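Glycerol dehydratase (Clostridium butyricum, PDB 1R9D) probably acts as a glycyl-radical lyase that dehydrates glycerol without the help of vitamin B12. Local coordinates at residues 193-196 against 197-200; 504-507 against 508-511. One frame throughout, in Å; residues are numbered along the deposited sequence.

Contact 1 of 2, residues 193-196 against 197-200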
ATOM      1  N   SER A 193      -0.211  -6.684 -20.853  1.00 38.27           N
ATOM      2  CA  SER A 193       1.221  -6.940 -20.749  1.00 37.55           C
ATOM      3  C   SER A 193       1.546  -7.921 -19.629  1.00 36.11           C
ATOM      4  O   SER A 193       0.734  -8.143 -18.732  1.00 36.52           O
ATOM      5  CB  SER A 193       1.954  -5.619 -20.490  1.00 38.08           C
ATOM      6  OG  SER A 193       3.306  -5.832 -20.123  1.00 38.61           O
ATOM      7  N   ILE A 194       2.741  -8.501 -19.686  1.00 34.69           N
ATOM      8  CA  ILE A 194       3.178  -9.443 -18.664  1.00 33.10           C
ATOM      9  C   ILE A 194       3.934  -8.718 -17.549  1.00 31.89           C
ATOM     10  O   ILE A 194       4.297  -9.320 -16.537  1.00 31.01           O
ATOM     11  CB  ILE A 194       4.083 -10.544 -19.261  1.00 33.40           C
ATOM     12  CG1 ILE A 194       5.267  -9.910 -19.995  1.00 33.76           C
ATOM     13  CG2 ILE A 194       3.268 -11.430 -20.205  1.00 33.80           C
ATOM     14  CD1 ILE A 194       6.321 -10.917 -20.433  1.00 34.41           C
ATOM     15  N   ASP A 195       4.161  -7.422 -17.739  1.00 30.97           N
ATOM     16  CA  ASP A 195       4.855  -6.602 -16.749  1.00 31.62           C
ATOM     17  C   ASP A 195       3.981  -6.492 -15.490  1.00 30.47           C
ATOM     18  O   ASP A 195       2.814  -6.096 -15.568  1.00 29.99           O
ATOM     19  CB  ASP A 195       5.109  -5.203 -17.317  1.00 32.68           C
ATOM     20  CG  ASP A 195       6.028  -4.368 -16.440  1.00 35.39           C
ATOM     21  OD1 ASP A 195       5.930  -4.466 -15.197  1.00 34.47           O
ATOM     22  OD2 ASP A 195       6.843  -3.599 -16.998  1.00 36.50           O
ATOM     23  N   PRO A 196       4.538  -6.833 -14.316  1.00 30.73           N
ATOM     24  CA  PRO A 196       3.839  -6.789 -13.024  1.00 30.97           C
ATOM     25  C   PRO A 196       3.237  -5.425 -12.691  1.00 31.81           C
ATOM     26  O   PRO A 196       2.218  -5.337 -11.999  1.00 30.75           O
ATOM     27  CB  PRO A 196       4.930  -7.178 -12.026  1.00 31.31           C
ATOM     28  CG  PRO A 196       5.854  -8.011 -12.831  1.00 32.20           C
ATOM     29  CD  PRO A 196       5.930  -7.278 -14.134  1.00 30.47           C
ATOM     30  N   ASP A 197       3.866  -4.360 -13.174  1.00 33.14           N
ATOM     31  CA  ASP A 197       3.369  -3.015 -12.897  1.00 34.29           C
ATOM     32  C   ASP A 197       1.954  -2.765 -13.406  1.00 34.12           C
ATOM     33  O   ASP A 197       1.262  -1.878 -12.916  1.00 33.55           O
ATOM     34  CB  ASP A 197       4.308  -1.958 -13.486  1.00 38.06           C
ATOM     35  CG  ASP A 197       5.586  -1.802 -12.684  1.00 41.42           C
ATOM     36  OD1 ASP A 197       5.503  -1.788 -11.435  1.00 43.31           O
ATOM     37  OD2 ASP A 197       6.671  -1.678 -13.297  1.00 43.90           O
ATOM     38  N   PHE A 198       1.509  -3.543 -14.384  1.00 33.14           N
ATOM     39  CA  PHE A 198       0.172  -3.324 -14.906  1.00 33.07           C
ATOM     40  C   PHE A 198      -0.930  -3.967 -14.068  1.00 31.44           C
ATOM     41  O   PHE A 198      -2.113  -3.690 -14.279  1.00 31.72           O
ATOM     42  CB  PHE A 198       0.091  -3.784 -16.365  1.00 35.34           C
ATOM     43  CG  PHE A 198       0.889  -2.922 -17.315  1.00 36.93           C
ATOM     44  CD1 PHE A 198       2.181  -3.278 -17.690  1.00 38.03           C
ATOM     45  CD2 PHE A 198       0.350  -1.741 -17.820  1.00 38.14           C
ATOM     46  CE1 PHE A 198       2.927  -2.471 -18.553  1.00 38.77           C
ATOM     47  CE2 PHE A 198       1.085  -0.926 -18.683  1.00 38.95           C
ATOM     48  CZ  PHE A 198       2.377  -1.293 -19.051  1.00 38.84           C
ATOM     49  N   ILE A 199      -0.547  -4.800 -13.104  1.00 29.45           N
ATOM     50  CA  ILE A 199      -1.527  -5.457 -12.237  1.00 28.59           C
ATOM     51  C   ILE A 199      -2.326  -4.422 -11.441  1.00 28.67           C
ATOM     52  O   ILE A 199      -3.558  -4.451 -11.430  1.00 28.42           O
ATOM     53  CB  ILE A 199      -0.843  -6.445 -11.258  1.00 28.15           C
ATOM     54  CG1 ILE A 199      -0.275  -7.636 -12.038  1.00 26.98           C
ATOM     55  CG2 ILE A 199      -1.849  -6.944 -10.222  1.00 27.28           C
ATOM     56  CD1 ILE A 199       0.513  -8.613 -11.193  1.00 28.04           C
ATOM     57  N   LYS A 200      -1.636  -3.497 -10.782  1.00 28.76           N
ATOM     58  CA  LYS A 200      -2.340  -2.479 -10.011  1.00 29.40           C
ATOM     59  C   LYS A 200      -3.065  -1.482 -10.911  1.00 29.36           C
ATOM     60  O   LYS A 200      -4.132  -0.991 -10.553  1.00 29.10           O
ATOM     61  CB  LYS A 200      -1.375  -1.746  -9.077  1.00 29.96           C
ATOM     62  CG  LYS A 200      -0.931  -2.589  -7.893  1.00 32.58           C
ATOM     63  CD  LYS A 200       0.033  -1.830  -6.993  1.00 35.26           C
ATOM     64  CE  LYS A 200       0.530  -2.706  -5.862  1.00 37.63           C
ATOM     65  NZ  LYS A 200       1.497  -1.987  -4.984  1.00 41.48           N
TER
HETATM   66  O   HOH W   1       1.205  -3.591 -10.194  1.00 26.35           O
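The backbone of residues 193-196 turns at Asp195 and Pro196 and runs straight into helix 197-230, and the join is closed by two i to i+3 bonds. Phe198 N donates to Asp195 O at 3.1 Å, and one residue on Ile199 N donates to Pro196 O at 3.0 Å. Pro196 O is also the acceptor for a water, which in turn accepts from Lys200 N at 2.9 Å; the water thus stands in for a direct bond between that carbonyl and the fourth residue on.

Asp195 caps this turn with its side chain. Its CG lies anti to the backbone N (chi1 -170°), which swings the carboxylate forward until OD1 accepts from Asp197 N at 2.9 Å, on the anti side of the group and 31° out of its plane. Two residues before the cap, Ser193 OG accepts from Asp195 N at 3.0 Å, an ST turn that engages the backbone N of the capping residue. The Phe198 ring turns back beside the loop: Asp195 CB lies at its edge, 3.5 Å from Phe198 CD1, and Ser193 CB approaches it obliquely.

Pro196 and Ile199 pack on Asn507 and Ile511 of the second subunit, so the helix start also belongs to the dimer interface. Asp195 OD1 and Asp197 OD2 are 3.5 Å apart, two like charges at the positive end of a helix dipole, which would be expected to ease their repulsion.

Contact 2 of 2, residues 504-507 against 508-511; sequences CADN and CIDI
Cys504 opens the exchange across this turn of helix 484-516, its carbonyl O accepting from Cys508 N at 3.1 Å. Cys508 SG lies anti to its own carbonyl carbon (chi1 -70°), which carries the sulfur back along the helix to 3.4 Å from Cys504 O. Next, Ala505 O accepts from Ile509 N at 3.1 Å and takes a second, weak bond from Cys508 N. Ile509 CG1 rests 3.4 Å from the same oxygen, Ala505 O, while the Ala505 methyl faces helix 141-147.

Asp506 O receives Asp510 N at 2.9 Å. The Asp506 carboxylate turns from the following helical turn toward Ser448, whose hydroxyl is hydrogen-bonded to OD1; the side chain of Asp506 lies about 12 Å from the bound glycerol.

Asn507 O then accepts from Ile511 N at 3.0 Å, and Ile511 CG1 lies against that carbonyl oxygen. The Asn507 amide works from both ends: ND2 donates to Thr628 O, and OD1 accepts from a water that also donates to Asp510 OD2 at 2.9 Å. Asp510 holds its CG anti to the backbone N (chi1 -152°), bringing the carboxylate onto the flank where this water can bridge it to the amide one turn earlier. OD2 has a second partner in the salt bridge to Arg631.

The side chains of this turn therefore meet through one water more than through direct touch. Water and Arg631 together grip Asp510 OD2 in a buried setting, which would be expected to favour its ionised form, while Thr628 and the water fix which way round the Asn507 amide lies.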
ATOM      1  N   CYS A 504       5.315  18.279   7.057  1.00 26.19           N
ATOM      2  CA  CYS A 504       5.505  16.848   7.279  1.00 26.89           C
ATOM      3  C   CYS A 504       4.164  16.216   7.652  1.00 25.67           C
ATOM      4  O   CYS A 504       3.831  15.132   7.171  1.00 23.25           O
ATOM      5  CB  CYS A 504       6.531  16.602   8.391  1.00 29.99           C
ATOM      6  SG  CYS A 504       8.219  17.084   7.934  1.00 41.15           S
ATOM      7  N   ALA A 505       3.393  16.900   8.500  1.00 23.95           N
ATOM      8  CA  ALA A 505       2.078  16.399   8.913  1.00 23.08           C
ATOM      9  C   ALA A 505       1.175  16.262   7.685  1.00 22.86           C
ATOM     10  O   ALA A 505       0.468  15.259   7.527  1.00 22.87           O
ATOM     11  CB  ALA A 505       1.445  17.352   9.931  1.00 22.81           C
ATOM     12  N   ASP A 506       1.196  17.273   6.822  1.00 21.20           N
ATOM     13  CA  ASP A 506       0.404  17.250   5.595  1.00 21.91           C
ATOM     14  C   ASP A 506       0.784  16.038   4.748  1.00 22.49           C
ATOM     15  O   ASP A 506      -0.085  15.341   4.217  1.00 23.24           O
ATOM     16  CB  ASP A 506       0.646  18.520   4.777  1.00 21.73           C
ATOM     17  CG  ASP A 506      -0.371  19.606   5.067  1.00 23.85           C
ATOM     18  OD1 ASP A 506      -0.083  20.778   4.750  1.00 25.07           O
ATOM     19  OD2 ASP A 506      -1.464  19.288   5.586  1.00 23.16           O
ATOM     20  N   ASN A 507       2.083  15.786   4.617  1.00 21.54           N
ATOM     21  CA  ASN A 507       2.530  14.656   3.815  1.00 22.18           C
ATOM     22  C   ASN A 507       2.068  13.309   4.369  1.00 22.80           C
ATOM     23  O   ASN A 507       1.818  12.378   3.604  1.00 22.98           O
ATOM     24  CB  ASN A 507       4.055  14.678   3.647  1.00 22.34           C
ATOM     25  CG  ASN A 507       4.514  15.740   2.654  1.00 23.15           C
ATOM     26  OD1 ASN A 507       3.744  16.178   1.794  1.00 22.92           O
ATOM     27  ND2 ASN A 507       5.776  16.149   2.758  1.00 23.66           N
ATOM     28  N   CYS A 508       1.947  13.204   5.692  1.00 22.23           N
ATOM     29  CA  CYS A 508       1.486  11.962   6.307  1.00 22.62           C
ATOM     30  C   CYS A 508       0.006  11.740   5.997  1.00 23.14           C
ATOM     31  O   CYS A 508      -0.429  10.606   5.779  1.00 22.52           O
ATOM     32  CB  CYS A 508       1.707  11.998   7.824  1.00 23.71           C
ATOM     33  SG  CYS A 508       3.450  11.912   8.325  1.00 26.07           S
ATOM     34  N   ILE A 509      -0.759  12.827   5.973  1.00 21.99           N
ATOM     35  CA  ILE A 509      -2.183  12.770   5.665  1.00 22.37           C
ATOM     36  C   ILE A 509      -2.346  12.429   4.183  1.00 22.86           C
ATOM     37  O   ILE A 509      -3.279  11.721   3.794  1.00 21.87           O
ATOM     38  CB  ILE A 509      -2.854  14.128   5.972  1.00 22.40           C
ATOM     39  CG1 ILE A 509      -2.779  14.396   7.476  1.00 21.48           C
ATOM     40  CG2 ILE A 509      -4.311  14.136   5.504  1.00 22.39           C
ATOM     41  CD1 ILE A 509      -3.166  15.821   7.848  1.00 23.37           C
ATOM     42  N   ASP A 510      -1.420  12.932   3.368  1.00 22.63           N
ATOM     43  CA  ASP A 510      -1.405  12.704   1.921  1.00 23.13           C
ATOM     44  C   ASP A 510      -1.230  11.197   1.678  1.00 23.61           C
ATOM     45  O   ASP A 510      -1.978  10.578   0.910  1.00 24.21           O
ATOM     46  CB  ASP A 510      -0.225  13.483   1.309  1.00 23.39           C
ATOM     47  CG  ASP A 510      -0.454  13.893  -0.142  1.00 25.72           C
ATOM     48  OD1 ASP A 510      -1.006  13.095  -0.929  1.00 26.46           O
ATOM     49  OD2 ASP A 510      -0.050  15.027  -0.506  1.00 26.48           O
ATOM     50  N   ILE A 511      -0.245  10.610   2.349  1.00 23.58           N
ATOM     51  CA  ILE A 511       0.025   9.182   2.225  1.00 24.24           C
ATOM     52  C   ILE A 511      -1.180   8.361   2.684  1.00 24.79           C
ATOM     53  O   ILE A 511      -1.521   7.356   2.065  1.00 24.59           O
ATOM     54  CB  ILE A 511       1.271   8.779   3.054  1.00 24.47           C
ATOM     55  CG1 ILE A 511       2.531   9.360   2.406  1.00 25.45           C
ATOM     56  CG2 ILE A 511       1.389   7.256   3.135  1.00 26.91           C
ATOM     57  CD1 ILE A 511       3.790   9.214   3.253  1.00 25.91           C
TER
HETATM   58  O   HOH W   2       1.008  17.174   1.059  1.00 24.57           O

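Both contacts illustrate how neighbouring turns of a chain settle their polar groups, yet at different places in the fold. Contact 1 lies at the surface, where a loop becomes helix 197-230, and a single side-chain cap, from Asp195, takes up a backbone N-H there. Contact 2 is buried within helix 484-516, past its midpoint, where i to i+4 backbone bonds suffice and the acidic and amide groups turn to the surrounding chain. Within one chain contact 1 and contact 2 do not touch; the centres of contact 1 and contact 2 are about 28 Å apart. Across the dimer they do meet: residues 193-200 of one subunit pack on residues 504-511 of the second subunit.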